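Local coordinates for MsStt7d protein (Micromonas, PDB 4IX5) that probably works as a protein kinase, binding ATP with magnesium and transferring its terminal phosphate to a protein substrate, at residues F33-R38 / L49-A54; E64-V69 / L107-A112; H166-P171 / L186-A191. One frame throughout, in Å; residues are numbered along the deposited sequence. Where two conformers were deposited one is given.

Interaction 1 (F33-R38 / L49-A54); sequences FGTVFR and LKNAKA. With ANP (phosphoaminophosphonic acid-adenylate ester), chain G.
Thr35 faces Asn51 and Phe37 faces Leu49 as antiparallel hydrogen-bonded pairs, each closed by two backbone bonds. Thr35 N reaches Asn51 O at 3.0 Å and Phe37 N reaches Leu49 O at 2.8 Å, with the return bonds from Asn51 N and Leu49 N. A fifth bond, from Lys53 N to Phe33 O (2.8 Å), ends the ladder; it is almost straight at the hydrogen, but its donor stands 41° out of the carbonyl plane. The non-hydrogen-bonded pairs Gly34-Ala52 and Val36-Lys50 lie between, where CA-H...O contacts help, as from Lys50 CA to Thr35 O (3.2 Å).

The charged contact is made by Lys50. With CG anti to the backbone N (chi1 178°) and the chain extended, its CE passes 3.8 Å from Gly34 CA, where no side chain intervenes, and NZ ends 4.2 Å from the centroid of the Phe33 ring. This cation-pi contact is off-centre, 35° from the ring normal. The same ammonium makes a salt bridge to Glu66, and water 1 links it to Phe33 N and to O1B of the nucleotide analogue.

On the other side of the sheet, Thr35 and Asn51 run side by side and share water 2, which donates to Asn51 OD1 (2.8 Å) and to Ala52 O and also bonds Thr35 OG1. Asn51 OD1 lies near the plane of the Phe37 ring, at its edge by CE2.

Val36 meets the ligand by van der Waals contact: its CG2 comes within 3.3 Å of ANP O3A, and CG1 lies beside O4' of the ribose. Strand, turn and strand thus form the hairpin that leads on from the end of the glycine-rich loop in the N-terminal lobe of protein kinases and carries the ATP-site lysine.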
loop_
_atom_site.group_PDB
_atom_site.type_symbol
_atom_site.label_atom_id
_atom_site.label_comp_id
_atom_site.label_asym_id
_atom_site.label_seq_id
_atom_site.Cartn_x
_atom_site.Cartn_y
_atom_site.Cartn_z
ATOM N N PHE B 33 2.011 3.754 -1.165
ATOM C CA PHE B 33 1.527 4.551 -2.278
ATOM C C PHE B 33 2.476 4.593 -3.469
ATOM O O PHE B 33 2.194 5.273 -4.445
ATOM C CB PHE B 33 1.178 5.982 -1.832
ATOM C CG PHE B 33 2.368 6.788 -1.358
ATOM C CD1 PHE B 33 3.167 7.487 -2.263
ATOM C CD2 PHE B 33 2.675 6.865 -0.007
ATOM C CE1 PHE B 33 4.257 8.234 -1.824
ATOM C CE2 PHE B 33 3.761 7.610 0.436
ATOM C CZ PHE B 33 4.551 8.294 -0.474
ATOM N N GLY B 34 3.586 3.863 -3.392
ATOM C CA GLY B 34 4.602 3.918 -4.441
ATOM C C GLY B 34 5.359 2.614 -4.635
ATOM O O GLY B 34 5.207 1.673 -3.851
ATOM N N THR B 35 6.164 2.558 -5.688
ATOM C CA THR B 35 6.959 1.392 -6.029
ATOM C C THR B 35 8.401 1.812 -6.301
ATOM O O THR B 35 8.652 2.794 -7.000
ATOM C CB THR B 35 6.396 0.718 -7.280
ATOM O OG1 THR B 35 4.987 0.515 -7.110
ATOM C CG2 THR B 35 7.085 -0.621 -7.520
ATOM N N VAL B 36 9.340 1.070 -5.720
ATOM C CA VAL B 36 10.751 1.378 -5.834
ATOM C C VAL B 36 11.454 0.343 -6.712
ATOM O O VAL B 36 11.186 -0.854 -6.619
ATOM C CB VAL B 36 11.419 1.399 -4.441
ATOM C CG1 VAL B 36 12.885 1.629 -4.584
ATOM C CG2 VAL B 36 10.792 2.466 -3.561
ATOM N N PHE B 37 12.360 0.820 -7.555
ATOM C CA PHE B 37 13.134 -0.016 -8.459
ATOM C C PHE B 37 14.597 0.355 -8.332
ATOM O O PHE B 37 14.929 1.499 -8.010
ATOM C CB PHE B 37 12.726 0.254 -9.912
ATOM C CG PHE B 37 11.290 -0.059 -10.217
ATOM C CD1 PHE B 37 10.940 -1.282 -10.776
ATOM C CD2 PHE B 37 10.283 0.869 -9.953
ATOM C CE1 PHE B 37 9.612 -1.574 -11.059
ATOM C CE2 PHE B 37 8.951 0.577 -10.234
ATOM C CZ PHE B 37 8.621 -0.640 -10.793
ATOM N N ARG B 38 15.476 -0.600 -8.606
ATOM C CA ARG B 38 16.875 -0.267 -8.826
ATOM C C ARG B 38 17.008 0.330 -10.225
ATOM O O ARG B 38 16.220 0.028 -11.127
ATOM C CB ARG B 38 17.759 -1.510 -8.728
ATOM C CG ARG B 38 17.910 -2.076 -7.318
ATOM C CD ARG B 38 19.050 -3.087 -7.263
ATOM N NE ARG B 38 19.065 -3.803 -5.992
ATOM C CZ ARG B 38 18.375 -4.916 -5.757
ATOM N NH1 ARG B 38 17.615 -5.440 -6.711
ATOM N NH2 ARG B 38 18.436 -5.502 -4.566
ATOM N N LEU B 49 14.804 4.306 -7.695
ATOM C CA LEU B 49 13.811 5.123 -8.371
ATOM C C LEU B 49 12.449 4.776 -7.806
ATOM O O LEU B 49 12.164 3.594 -7.572
ATOM C CB LEU B 49 13.821 4.773 -9.851
ATOM C CG LEU B 49 15.115 5.137 -10.567
ATOM C CD1 LEU B 49 15.426 4.177 -11.716
ATOM C CD2 LEU B 49 15.007 6.573 -11.047
ATOM N N LYS B 50 11.616 5.785 -7.570
ATOM C CA LYS B 50 10.269 5.551 -7.038
ATOM C C LYS B 50 9.229 6.279 -7.862
ATOM O O LYS B 50 9.397 7.457 -8.176
ATOM C CB LYS B 50 10.169 6.018 -5.572
ATOM C CG LYS B 50 8.776 5.858 -4.945
ATOM C CD LYS B 50 8.779 6.195 -3.442
ATOM C CE LYS B 50 7.438 5.820 -2.808
ATOM N NZ LYS B 50 7.372 6.220 -1.367
ATOM N N ASN B 51 8.143 5.585 -8.200
ATOM C CA ASN B 51 6.981 6.246 -8.768
ATOM C C ASN B 51 5.743 5.962 -7.916
ATOM O O ASN B 51 5.812 5.212 -6.939
ATOM C CB ASN B 51 6.776 5.866 -10.256
ATOM C CG ASN B 51 6.255 4.457 -10.446
ATOM O OD1 ASN B 51 6.318 3.629 -9.543
ATOM N ND2 ASN B 51 5.740 4.178 -11.644
ATOM N N ALA B 52 4.617 6.577 -8.272
ATOM C CA ALA B 52 3.374 6.380 -7.536
ATOM C C ALA B 52 2.675 5.124 -8.004
ATOM O O ALA B 52 2.790 4.731 -9.159
ATOM C CB ALA B 52 2.464 7.564 -7.714
ATOM N N LYS B 53 1.945 4.490 -7.096
ATOM C CA LYS B 53 1.015 3.438 -7.488
ATOM C C LYS B 53 -0.216 4.034 -8.168
ATOM O O LYS B 53 -0.879 4.921 -7.618
ATOM C CB LYS B 53 0.606 2.619 -6.265
ATOM C CG LYS B 53 1.726 1.703 -5.819
ATOM C CD LYS B 53 1.439 1.116 -4.456
ATOM C CE LYS B 53 1.062 -0.344 -4.568
ATOM N NZ LYS B 53 0.917 -0.952 -3.222
ATOM N N ALA B 54 -0.519 3.543 -9.366
ATOM C CA ALA B 54 -1.654 4.059 -10.120
ATOM C C ALA B 54 -2.988 3.757 -9.448
ATOM O O ALA B 54 -3.993 4.405 -9.752
ATOM C CB ALA B 54 -1.653 3.483 -11.519
HETATM P PG ANP G . 9.133 -1.030 1.047
HETATM O O1G ANP G . 7.789 -1.472 1.467
HETATM O O2G ANP G . 9.784 -0.201 2.253
HETATM O O3G ANP G . 9.995 -2.341 0.748
HETATM P PB ANP G . 8.539 1.694 -0.061
HETATM O O1B ANP G . 7.461 2.082 -1.000
HETATM O O2B ANP G . 8.058 1.871 1.470
HETATM N N3B ANP G . 9.026 0.032 -0.331
HETATM P PA ANP G . 11.196 2.608 0.404
HETATM O O1A ANP G . 11.823 3.941 0.100
HETATM O O2A ANP G . 10.957 2.217 1.840
HETATM O O3A ANP G . 9.790 2.649 -0.377
HETATM O "O5'" ANP G . 12.060 1.435 -0.276
HETATM C "C5'" ANP G . 11.630 0.074 -0.376
HETATM C "C4'" ANP G . 12.796 -0.856 -0.696
HETATM O "O4'" ANP G . 13.767 -0.176 -1.491
HETATM C "C3'" ANP G . 13.511 -1.305 0.564
HETATM O "O3'" ANP G . 13.898 -2.661 0.436
HETATM C "C2'" ANP G . 14.806 -0.553 0.578
HETATM O "O2'" ANP G . 15.799 -1.475 0.993
HETATM C "C1'" ANP G . 15.044 -0.153 -0.863
HETATM N N9 ANP G . 15.597 1.212 -0.924
HETATM C C8 ANP G . 14.893 2.346 -0.830
HETATM N N7 ANP G . 15.682 3.433 -0.923
HETATM C C5 ANP G . 16.930 2.988 -1.079
HETATM C C6 ANP G . 18.255 3.608 -1.234
HETATM N N6 ANP G . 18.372 4.947 -1.249
HETATM N N1 ANP G . 19.308 2.795 -1.373
HETATM C C2 ANP G . 19.190 1.464 -1.357
HETATM N N3 ANP G . 18.020 0.828 -1.211
HETATM C C4 ANP G . 16.878 1.525 -1.068
HETATM O O HOH W 1 5.166 4.119 -0.530
HETATM O O HOH W 2 4.103 1.933 -9.250
#

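Interaction 2 (E64-V69 / L107-A112); sequences ECEMDV and LWLMWA. With ANP (phosphoaminophosphonic acid-adenylate ester), chain G.
The indole of Trp111 meets the carboxylate of Glu66 obliquely, the two planes 39° apart. Glu66 OE2 lies by the CZ2-CH2 bond of the six-membered ring, 3.6 Å from Trp111 CZ2. Elsewhere the indole meets the Phe84 ring, and its NE1 bonds Asn70 OD1, which fixes its rotation. This is the packing of the regulatory C-helix of a protein kinase N-terminal lobe against its five-stranded antiparallel sheet: helix 64-69 crosses strand 107-112 at 34°, their axes 9.6 Å apart.

Apart from the indole, the interface is aliphatic. Met67, with chi1 at 180° swinging CG away from the backbone N, lays its chain across Leu109 at about a right angle, and CB, CG and SD all touch Leu109 CD2, CB at 3.7 Å. Leu109 CD1 sits between the Met67 backbone and Glu66, whose CG it meets at 4.0 Å, so one leucine fits against two successive helical residues. Near the start of the segment, Glu64 CG rests on Leu107 CD2 at 4.1 Å, while its carboxylate goes to Arg11. Glu66 extends past the leucine to its partner Lys50, the pairing seen with the C-helix swung in. Where the strand runs out toward the hinge, Ala112 O accepts a hydrogen bond of 2.9 Å from the adenine amino group, ANP N6.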
loop_
_atom_site.group_PDB
_atom_site.type_symbol
_atom_site.label_atom_id
_atom_site.label_comp_id
_atom_site.label_asym_id
_atom_site.label_seq_id
_atom_site.Cartn_x
_atom_site.Cartn_y
_atom_site.Cartn_z
ATOM N N GLU B 64 4.338 13.715 -4.321
ATOM C CA GLU B 64 4.733 15.117 -4.354
ATOM C C GLU B 64 5.164 15.624 -2.979
ATOM O O GLU B 64 6.123 16.377 -2.878
ATOM C CB GLU B 64 3.616 15.984 -4.920
ATOM C CG GLU B 64 3.428 15.779 -6.406
ATOM C CD GLU B 64 2.221 16.511 -6.943
ATOM O OE1 GLU B 64 1.333 16.874 -6.137
ATOM O OE2 GLU B 64 2.158 16.710 -8.174
ATOM N N CYS B 65 4.455 15.232 -1.925
ATOM C CA CYS B 65 4.879 15.626 -0.587
ATOM C C CYS B 65 6.220 14.982 -0.229
ATOM O O CYS B 65 7.108 15.653 0.319
ATOM C CB CYS B 65 3.815 15.287 0.455
ATOM S SG CYS B 65 4.119 16.061 2.060
ATOM N N GLU B 66 6.376 13.699 -0.533
ATOM C CA GLU B 66 7.656 13.029 -0.302
ATOM C C GLU B 66 8.767 13.773 -1.046
ATOM O O GLU B 66 9.867 13.965 -0.513
ATOM C CB GLU B 66 7.599 11.557 -0.728
ATOM C CG GLU B 66 8.941 10.842 -0.612
ATOM C CD GLU B 66 8.846 9.338 -0.804
ATOM O OE1 GLU B 66 7.749 8.826 -1.123
ATOM O OE2 GLU B 66 9.886 8.666 -0.635
ATOM N N MET B 67 8.481 14.194 -2.273
ATOM C CA MET B 67 9.442 15.001 -3.024
ATOM C C MET B 67 9.800 16.297 -2.288
ATOM O O MET B 67 10.985 16.609 -2.104
ATOM C CB MET B 67 8.898 15.336 -4.424
ATOM C CG MET B 67 9.856 16.177 -5.248
ATOM S SD MET B 67 9.271 16.285 -6.955
ATOM C CE MET B 67 7.851 17.359 -6.754
ATOM N N ASP B 68 8.775 17.054 -1.891
ATOM C CA ASP B 68 8.942 18.319 -1.167
ATOM C C ASP B 68 9.790 18.131 0.094
ATOM O O ASP B 68 10.692 18.922 0.364
ATOM C CB ASP B 68 7.587 18.902 -0.739
ATOM C CG ASP B 68 6.766 19.440 -1.908
ATOM O OD1 ASP B 68 7.316 19.610 -3.010
ATOM O OD2 ASP B 68 5.565 19.709 -1.709
ATOM N N VAL B 69 9.478 17.097 0.867
ATOM C CA VAL B 69 10.218 16.850 2.111
ATOM C C VAL B 69 11.659 16.462 1.795
ATOM O O VAL B 69 12.575 16.879 2.494
ATOM C CB VAL B 69 9.537 15.792 2.995
ATOM C CG1 VAL B 69 10.391 15.495 4.242
ATOM C CG2 VAL B 69 8.145 16.260 3.402
ATOM N N LEU B 107 5.513 10.905 -12.633
ATOM C CA LEU B 107 6.581 11.481 -11.826
ATOM C C LEU B 107 7.432 10.409 -11.161
ATOM O O LEU B 107 6.907 9.466 -10.576
ATOM C CB LEU B 107 5.976 12.362 -10.738
ATOM C CG LEU B 107 6.948 13.095 -9.825
ATOM C CD1 LEU B 107 7.769 14.058 -10.654
ATOM C CD2 LEU B 107 6.184 13.847 -8.735
ATOM N N TRP B 108 8.747 10.568 -11.245
ATOM C CA TRP B 108 9.681 9.650 -10.590
ATOM C C TRP B 108 10.574 10.432 -9.645
ATOM O O TRP B 108 10.930 11.581 -9.926
ATOM C CB TRP B 108 10.562 8.953 -11.630
ATOM C CG TRP B 108 9.858 7.913 -12.460
ATOM C CD1 TRP B 108 9.142 8.111 -13.611
ATOM C CD2 TRP B 108 9.854 6.508 -12.218
ATOM N NE1 TRP B 108 8.679 6.905 -14.085
ATOM C CE2 TRP B 108 9.099 5.906 -13.243
ATOM C CE3 TRP B 108 10.415 5.700 -11.229
ATOM C CZ2 TRP B 108 8.893 4.535 -13.303
ATOM C CZ3 TRP B 108 10.198 4.338 -11.281
ATOM C CH2 TRP B 108 9.443 3.768 -12.307
ATOM N N LEU B 109 10.927 9.819 -8.517
ATOM C CA LEU B 109 11.975 10.368 -7.651
ATOM C C LEU B 109 13.213 9.478 -7.717
ATOM O O LEU B 109 13.111 8.269 -7.929
ATOM C CB LEU B 109 11.495 10.459 -6.197
ATOM C CG LEU B 109 10.195 11.226 -5.943
ATOM C CD1 LEU B 109 9.944 11.326 -4.418
ATOM C CD2 LEU B 109 10.218 12.615 -6.581
ATOM N N MET B 110 14.389 10.066 -7.519
ATOM C CA MET B 110 15.621 9.286 -7.588
ATOM C C MET B 110 16.566 9.588 -6.422
ATOM O O MET B 110 16.679 10.737 -5.979
ATOM C CB MET B 110 16.331 9.563 -8.922
ATOM C CG MET B 110 17.543 8.687 -9.166
ATOM S SD MET B 110 18.148 8.897 -10.851
ATOM C CE MET B 110 18.906 10.507 -10.698
ATOM N N TRP B 111 17.220 8.541 -5.922
ATOM C CA TRP B 111 18.185 8.663 -4.833
ATOM C C TRP B 111 19.402 7.816 -5.156
ATOM O O TRP B 111 19.326 6.891 -5.967
ATOM C CB TRP B 111 17.615 8.111 -3.515
ATOM C CG TRP B 111 16.405 8.783 -2.969
ATOM C CD1 TRP B 111 16.362 9.756 -2.014
ATOM C CD2 TRP B 111 15.052 8.494 -3.312
ATOM N NE1 TRP B 111 15.057 10.111 -1.753
ATOM C CE2 TRP B 111 14.233 9.350 -2.539
ATOM C CE3 TRP B 111 14.453 7.601 -4.210
ATOM C CZ2 TRP B 111 12.839 9.327 -2.615
ATOM C CZ3 TRP B 111 13.059 7.569 -4.286
ATOM C CH2 TRP B 111 12.269 8.439 -3.496
ATOM N N ALA B 112 20.527 8.109 -4.509
ATOM C CA ALA B 112 21.664 7.200 -4.570
ATOM C C ALA B 112 21.281 5.872 -3.941
ATOM O O ALA B 112 20.580 5.850 -2.935
ATOM C CB ALA B 112 22.837 7.783 -3.807
HETATM P PG ANP G . 9.133 -1.030 1.047
HETATM O O1G ANP G . 7.789 -1.472 1.467
HETATM O O2G ANP G . 9.784 -0.201 2.253
HETATM O O3G ANP G . 9.995 -2.341 0.748
HETATM P PB ANP G . 8.539 1.694 -0.061
HETATM O O1B ANP G . 7.461 2.082 -1.000
HETATM O O2B ANP G . 8.058 1.871 1.470
HETATM N N3B ANP G . 9.026 0.032 -0.331
HETATM P PA ANP G . 11.196 2.608 0.404
HETATM O O1A ANP G . 11.823 3.941 0.100
HETATM O O2A ANP G . 10.957 2.217 1.840
HETATM O O3A ANP G . 9.790 2.649 -0.377
HETATM O "O5'" ANP G . 12.060 1.435 -0.276
HETATM C "C5'" ANP G . 11.630 0.074 -0.376
HETATM C "C4'" ANP G . 12.796 -0.856 -0.696
HETATM O "O4'" ANP G . 13.767 -0.176 -1.491
HETATM C "C3'" ANP G . 13.511 -1.305 0.564
HETATM O "O3'" ANP G . 13.898 -2.661 0.436
HETATM C "C2'" ANP G . 14.806 -0.553 0.578
HETATM O "O2'" ANP G . 15.799 -1.475 0.993
HETATM C "C1'" ANP G . 15.044 -0.153 -0.863
HETATM N N9 ANP G . 15.597 1.212 -0.924
HETATM C C8 ANP G . 14.893 2.346 -0.830
HETATM N N7 ANP G . 15.682 3.433 -0.923
HETATM C C5 ANP G . 16.930 2.988 -1.079
HETATM C C6 ANP G . 18.255 3.608 -1.234
HETATM N N6 ANP G . 18.372 4.947 -1.249
HETATM N N1 ANP G . 19.308 2.795 -1.373
HETATM C C2 ANP G . 19.190 1.464 -1.357
HETATM N N3 ANP G . 18.020 0.828 -1.211
HETATM C C4 ANP G . 16.878 1.525 -1.068
#

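Interaction 3 (H166-P171 / L186-A191); sequences HRDVKP and LIDLGA. With MG (magnesium ion), chain F; ANP (phosphoaminophosphonic acid-adenylate ester), chain G.
Asp168 and Asp188 bring their carboxylates together, OD2 to OD2 at 3.6 Å with planes 72° apart; water 5 bridges them, and water 4 does so with a weak bond to Asp188 OD2. Asp188 OD2 binds the magnesium ion at 2.6 Å; ANP O2A and O2G, water 6 and Asn173 complete its ligands. Lys170 NZ grips Asp168 OD1 from the syn side at 2.9 Å, in a salt bridge.

One shell out, Asp188 OD1 takes the backbone N of Gly190 (3.1 Å), an Asx turn, and water 3 ties His166 O, Asp188 O and Ala191 N together. His166 places its ring against this loop: CE1 abuts Ile187 O at 3.0 Å, Leu186 CD2 covers one face and water 3 the opposite one, while ND1 is buried without a polar partner. An alanine in place of His166 is likely to open a gap beside Leu186 and Leu189 and leave the Ile187 and Asp188 carbonyls without the ring packed against them. Arg167 CD packs on Ala191 CB at 3.4 Å. Farther out, Asp249 accepts the backbone N-H groups of His166 and Arg167. The pairing is that of the kinase catalytic loop (HRD) with the magnesium-binding DLG segment, the counterpart of DFG.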
loop_
_atom_site.group_PDB
_atom_site.type_symbol
_atom_site.label_atom_id
_atom_site.label_comp_id
_atom_site.label_asym_id
_atom_site.label_seq_id
_atom_site.Cartn_x
_atom_site.Cartn_y
_atom_site.Cartn_z
ATOM N N HIS B 166 9.907 11.987 10.908
ATOM C CA HIS B 166 10.040 10.961 9.881
ATOM C C HIS B 166 8.806 10.062 9.833
ATOM O O HIS B 166 8.293 9.750 8.748
ATOM C CB HIS B 166 11.335 10.152 10.114
ATOM C CG HIS B 166 11.537 9.042 9.135
ATOM N ND1 HIS B 166 12.501 9.076 8.147
ATOM C CD2 HIS B 166 10.885 7.864 8.982
ATOM C CE1 HIS B 166 12.436 7.965 7.434
ATOM N NE2 HIS B 166 11.465 7.213 7.921
ATOM N N ARG B 167 8.340 9.664 11.017
ATOM C CA ARG B 167 7.102 8.926 11.202
ATOM C C ARG B 167 7.144 7.477 10.704
ATOM O O ARG B 167 6.129 6.773 10.748
ATOM C CB ARG B 167 5.950 9.678 10.532
ATOM C CG ARG B 167 4.607 9.097 10.843
ATOM C CD ARG B 167 3.711 9.199 9.633
ATOM N NE ARG B 167 2.822 10.340 9.743
ATOM C CZ ARG B 167 1.768 10.356 10.543
ATOM N NH1 ARG B 167 0.981 11.421 10.606
ATOM N NH2 ARG B 167 1.516 9.293 11.286
ATOM N N ASP B 168 8.297 7.021 10.222
ATOM C CA ASP B 168 8.432 5.618 9.831
ATOM C C ASP B 168 9.808 5.057 10.165
ATOM O O ASP B 168 10.424 4.332 9.390
ATOM C CB ASP B 168 8.096 5.425 8.354
ATOM C CG ASP B 168 7.747 3.992 8.024
ATOM O OD1 ASP B 168 7.529 3.185 8.952
ATOM O OD2 ASP B 168 7.690 3.655 6.829
ATOM N N VAL B 169 10.290 5.412 11.348
ATOM C CA VAL B 169 11.566 4.914 11.831
ATOM C C VAL B 169 11.447 3.453 12.222
ATOM O O VAL B 169 10.560 3.088 12.985
ATOM C CB VAL B 169 12.015 5.726 13.053
ATOM C CG1 VAL B 169 13.233 5.071 13.723
ATOM C CG2 VAL B 169 12.315 7.158 12.625
ATOM N N LYS B 170 12.348 2.624 11.698
ATOM C CA LYS B 170 12.406 1.193 11.997
ATOM C C LYS B 170 13.640 0.671 11.283
ATOM O O LYS B 170 14.176 1.348 10.408
ATOM C CB LYS B 170 11.132 0.472 11.500
ATOM C CG LYS B 170 10.882 0.658 10.012
ATOM C CD LYS B 170 9.480 0.180 9.631
ATOM C CE LYS B 170 9.186 0.388 8.152
ATOM N NZ LYS B 170 7.715 0.480 7.966
ATOM N N PRO B 171 14.103 -0.531 11.646
ATOM C CA PRO B 171 15.298 -1.101 11.029
ATOM C C PRO B 171 15.162 -1.243 9.524
ATOM O O PRO B 171 16.153 -1.101 8.811
ATOM C CB PRO B 171 15.413 -2.463 11.711
ATOM C CG PRO B 171 14.862 -2.192 13.095
ATOM C CD PRO B 171 13.683 -1.295 12.836
ATOM N N LEU B 186 18.784 7.066 7.101
ATOM C CA LEU B 186 17.362 6.779 7.005
ATOM C C LEU B 186 16.943 6.783 5.553
ATOM O O LEU B 186 17.501 7.518 4.744
ATOM C CB LEU B 186 16.555 7.826 7.771
ATOM C CG LEU B 186 16.592 7.701 9.301
ATOM C CD1 LEU B 186 16.347 9.056 9.954
ATOM C CD2 LEU B 186 15.541 6.673 9.753
ATOM N N ILE B 187 15.962 5.948 5.221
ATOM C CA ILE B 187 15.309 6.051 3.916
ATOM C C ILE B 187 13.815 6.252 4.116
ATOM O O ILE B 187 13.294 6.088 5.226
ATOM C CB ILE B 187 15.556 4.806 3.023
ATOM C CG1 ILE B 187 15.129 3.542 3.768
ATOM C CG2 ILE B 187 17.037 4.736 2.617
ATOM C CD1 ILE B 187 14.880 2.336 2.865
ATOM N N ASP B 188 13.124 6.586 3.027
ATOM C CA ASP B 188 11.665 6.587 2.992
ATOM C C ASP B 188 11.021 7.693 3.818
ATOM O O ASP B 188 10.536 7.464 4.923
ATOM C CB ASP B 188 11.095 5.215 3.378
ATOM C CG ASP B 188 9.604 5.099 3.074
ATOM O OD1 ASP B 188 9.040 6.010 2.414
ATOM O OD2 ASP B 188 9.000 4.093 3.490
ATOM N N LEU B 189 11.004 8.892 3.252
ATOM C CA LEU B 189 10.307 10.018 3.865
ATOM C C LEU B 189 8.854 10.097 3.404
ATOM O O LEU B 189 8.218 11.141 3.507
ATOM C CB LEU B 189 11.042 11.324 3.546
ATOM C CG LEU B 189 12.449 11.415 4.149
ATOM C CD1 LEU B 189 13.276 12.427 3.358
ATOM C CD2 LEU B 189 12.361 11.782 5.630
ATOM N N GLY B 190 8.323 8.974 2.923
ATOM C CA GLY B 190 6.970 8.932 2.390
ATOM C C GLY B 190 5.870 9.194 3.401
ATOM O O GLY B 190 4.742 9.535 3.026
ATOM N N ALA B 191 6.175 9.009 4.685
ATOM C CA ALA B 191 5.195 9.268 5.735
ATOM C C ALA B 191 5.529 10.543 6.505
ATOM O O ALA B 191 4.764 10.980 7.371
ATOM C CB ALA B 191 5.094 8.073 6.685
HETATM MG MG MG F . 10.095 1.780 3.586
HETATM P PG ANP G . 9.133 -1.030 1.047
HETATM O O1G ANP G . 7.789 -1.472 1.467
HETATM O O2G ANP G . 9.784 -0.201 2.253
HETATM O O3G ANP G . 9.995 -2.341 0.748
HETATM P PB ANP G . 8.539 1.694 -0.061
HETATM O O1B ANP G . 7.461 2.082 -1.000
HETATM O O2B ANP G . 8.058 1.871 1.470
HETATM N N3B ANP G . 9.026 0.032 -0.331
HETATM P PA ANP G . 11.196 2.608 0.404
HETATM O O1A ANP G . 11.823 3.941 0.100
HETATM O O2A ANP G . 10.957 2.217 1.840
HETATM O O3A ANP G . 9.790 2.649 -0.377
HETATM O "O5'" ANP G . 12.060 1.435 -0.276
HETATM C "C5'" ANP G . 11.630 0.074 -0.376
HETATM C "C4'" ANP G . 12.796 -0.856 -0.696
HETATM O "O4'" ANP G . 13.767 -0.176 -1.491
HETATM C "C3'" ANP G . 13.511 -1.305 0.564
HETATM O "O3'" ANP G . 13.898 -2.661 0.436
HETATM C "C2'" ANP G . 14.806 -0.553 0.578
HETATM O "O2'" ANP G . 15.799 -1.475 0.993
HETATM C "C1'" ANP G . 15.044 -0.153 -0.863
HETATM N N9 ANP G . 15.597 1.212 -0.924
HETATM C C8 ANP G . 14.893 2.346 -0.830
HETATM N N7 ANP G . 15.682 3.433 -0.923
HETATM C C5 ANP G . 16.930 2.988 -1.079
HETATM C C6 ANP G . 18.255 3.608 -1.234
HETATM N N6 ANP G . 18.372 4.947 -1.249
HETATM N N1 ANP G . 19.308 2.795 -1.373
HETATM C C2 ANP G . 19.190 1.464 -1.357
HETATM N N3 ANP G . 18.020 0.828 -1.211
HETATM C C4 ANP G . 16.878 1.525 -1.068
HETATM O O HOH W 3 8.463 8.504 6.269
HETATM O O HOH W 4 7.023 5.673 4.974
HETATM O O HOH W 5 7.800 2.017 4.806
HETATM O O HOH W 6 9.764 -0.566 4.422
#

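How the interactions relate
Along the chain the three contacts come in series; none nests in or crosses another. Interaction 1 closes a short hairpin of strands 34-41 and 45-52. Helix 59-76 follows, and interaction 2 closes a loop of 37 residues by bringing strand 106-112 against it; this strand neighbours 45-52 in the sheet, joined by a probable hydrogen bond from Leu109 N to Lys50 O. The Lys50-Glu66 salt bridge also joins interactions 1 and 2. Interaction 3 closes a 14-residue loop in the C-terminal lobe. Phe33 CE2 and Glu66 OE1 pack on Gly190, and Val69 on Leu189, joining the two lobes; all three contacts also touch the nucleotide.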